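Local coordinates for tail spike protein gp49 (Pseudomonas phage LKA1, PDB 4RU4) that probably cleaves the O-specific polysaccharide of Pseudomonas as a lyase, degrading the host cell envelope when the phage enters, at residues 398-401 with 402-406. Residues are numbered along the deposited sequence; the frame is centred on the assembly and turned at random. Where two conformers were deposited one is given.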
ATOM      1  N   GLY B 398     -29.800 -13.569   5.252  1.00  9.25           N
ATOM      2  CA  GLY B 398     -29.036 -14.726   5.703  1.00  9.21           C
ATOM      3  C   GLY B 398     -28.373 -14.549   7.080  1.00 11.92           C
ATOM      4  O   GLY B 398     -27.498 -15.340   7.475  1.00 13.34           O
ATOM      5  N   ASN B 399     -28.795 -13.520   7.814  1.00  9.61           N
ATOM      6  CA  ASN B 399     -28.313 -13.267   9.177  1.00 10.77           C
ATOM      7  C   ASN B 399     -26.828 -12.895   9.309  1.00  9.96           C
ATOM      8  O   ASN B 399     -26.214 -13.150  10.343  1.00 12.05           O
ATOM      9  CB  ASN B 399     -28.678 -14.428  10.125  1.00 13.49           C
ATOM     10  CG  ASN B 399     -30.155 -14.397  10.534  1.00 23.12           C
ATOM     11  OD1 ASN B 399     -30.697 -13.335  10.880  1.00 24.58           O
ATOM     12  ND2 ASN B 399     -30.810 -15.544  10.466  1.00 23.20           N
ATOM     13  N   ARG B 400     -26.267 -12.286   8.265  0.55  6.91           N
ATOM     14  CA  ARG B 400     -24.854 -11.946   8.239  0.55  6.75           C
ATOM     15  C   ARG B 400     -24.651 -10.449   8.011  0.55 10.34           C
ATOM     16  O   ARG B 400     -25.472  -9.804   7.345  0.55  9.94           O
ATOM     17  CB  ARG B 400     -24.121 -12.783   7.167  0.55  8.09           C
ATOM     18  CG  ARG B 400     -23.971 -14.281   7.551  0.55  6.88           C
ATOM     19  CD  ARG B 400     -23.447 -15.191   6.416  0.55 12.11           C
ATOM     20  NE  ARG B 400     -24.387 -15.278   5.298  0.55 16.42           N
ATOM     21  CZ  ARG B 400     -24.284 -16.113   4.266  0.55 17.32           C
ATOM     22  NH1 ARG B 400     -23.283 -16.970   4.176  0.55 17.15           N
ATOM     23  NH2 ARG B 400     -25.195 -16.074   3.307  0.55 18.30           N
ATOM     24  N   GLY B 401     -23.565  -9.897   8.560  1.00  6.46           N
ATOM     25  CA  GLY B 401     -23.222  -8.493   8.316  1.00  8.97           C
ATOM     26  C   GLY B 401     -22.581  -8.366   6.945  1.00  8.71           C
ATOM     27  O   GLY B 401     -22.231  -9.388   6.340  1.00  7.63           O
ATOM     28  N   VAL B 402     -22.425  -7.141   6.443  1.00  6.05           N
ATOM     29  CA  VAL B 402     -21.633  -6.927   5.226  1.00  9.35           C
ATOM     30  C   VAL B 402     -20.199  -7.320   5.542  1.00  8.26           C
ATOM     31  O   VAL B 402     -19.502  -7.947   4.729  1.00  7.54           O
ATOM     32  CB  VAL B 402     -21.719  -5.455   4.744  1.00  7.58           C
ATOM     33  CG1 VAL B 402     -20.719  -5.185   3.579  1.00  6.59           C
ATOM     34  CG2 VAL B 402     -23.181  -5.110   4.365  1.00  5.89           C
ATOM     35  N   ILE B 403     -19.789  -6.982   6.759  1.00  5.85           N
ATOM     36  CA  ILE B 403     -18.596  -7.534   7.368  1.00  9.12           C
ATOM     37  C   ILE B 403     -19.093  -8.421   8.498  1.00 10.97           C
ATOM     38  O   ILE B 403     -19.791  -7.950   9.415  1.00  8.30           O
ATOM     39  CB  ILE B 403     -17.703  -6.435   7.941  1.00  6.37           C
ATOM     40  CG1 ILE B 403     -17.286  -5.482   6.817  1.00  6.69           C
ATOM     41  CG2 ILE B 403     -16.469  -7.059   8.669  1.00  5.72           C
ATOM     42  CD1 ILE B 403     -16.757  -4.164   7.326  1.00 10.27           C
ATOM     43  N   ASP B 404     -18.793  -9.716   8.422  1.00  9.05           N
ATOM     44  CA  ASP B 404     -19.458 -10.658   9.306  1.00  8.34           C
ATOM     45  C   ASP B 404     -18.502 -11.410  10.217  1.00  9.78           C
ATOM     46  O   ASP B 404     -17.491 -11.950   9.741  1.00  8.13           O
ATOM     47  CB  ASP B 404     -20.270 -11.674   8.480  1.00  8.66           C
ATOM     48  CG  ASP B 404     -21.178 -12.539   9.362  1.00 10.01           C
ATOM     49  OD1 ASP B 404     -22.131 -11.977   9.937  1.00 10.37           O
ATOM     50  OD2 ASP B 404     -20.932 -13.763   9.496  1.00 11.14           O
ATOM     51  N   VAL B 405     -18.828 -11.467  11.514  1.00  7.77           N
ATOM     52  CA  VAL B 405     -18.049 -12.256  12.471  1.00  8.07           C
ATOM     53  C   VAL B 405     -18.983 -13.226  13.211  1.00  7.73           C
ATOM     54  O   VAL B 405     -19.427 -12.962  14.336  1.00  8.96           O
ATOM     55  CB  VAL B 405     -17.270 -11.360  13.487  1.00  9.34           C
ATOM     56  CG1 VAL B 405     -16.286 -12.210  14.268  1.00 12.72           C
ATOM     57  CG2 VAL B 405     -16.557 -10.219  12.749  1.00  8.59           C
ATOM     58  N   GLY B 406     -19.302 -14.349  12.565  1.00 10.08           N
ATOM     59  CA  GLY B 406     -20.170 -15.343  13.178  1.00 12.30           C
ATOM     60  C   GLY B 406     -21.656 -15.014  13.229  1.00 10.86           C
ATOM     61  O   GLY B 406     -22.369 -15.533  14.082  1.00  7.96           O
TER
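R400 meets D404 with its CA and the first carbons of its side chain. R400 CA lies 3.2 Å from D404 OD1, and farther out R400 CG packs 3.6 Å from D404 OD2, so aliphatic carbons rest against the carboxylate. In the conformer given, one of two, the chain then bends and leads the guanidinium away, its plane nearly perpendicular to the carboxylate. There R400 NE stays 5.6 Å from D404 OD2, too far for a salt bridge, though the opposite charges may still attract. This conformer of the arginine instead runs past W370 and I373, near G368, which with D394 belongs to the calcium site. All this happens where a loop enters strand 403-405 of the right-handed parallel beta-helix expected of a pectin lyase-like domain; the strand stacks between 372-377 and 439-446, one rung to each flank. Next along comes G401, whose amide gives the single hydrogen bond between the two segments. G401 N reaches D404 OD1 at 2.9 Å, fairly straight at 161°, meeting the oxygen on its anti side and 31° out of the carboxylate plane. D404 turns CG anti to its own N (chi1 -170°), which helps bring the carboxylate to the G401 amide. The other oxygen of this buried aspartate, OD2, accepts from the backbone N of G407, just past the strand.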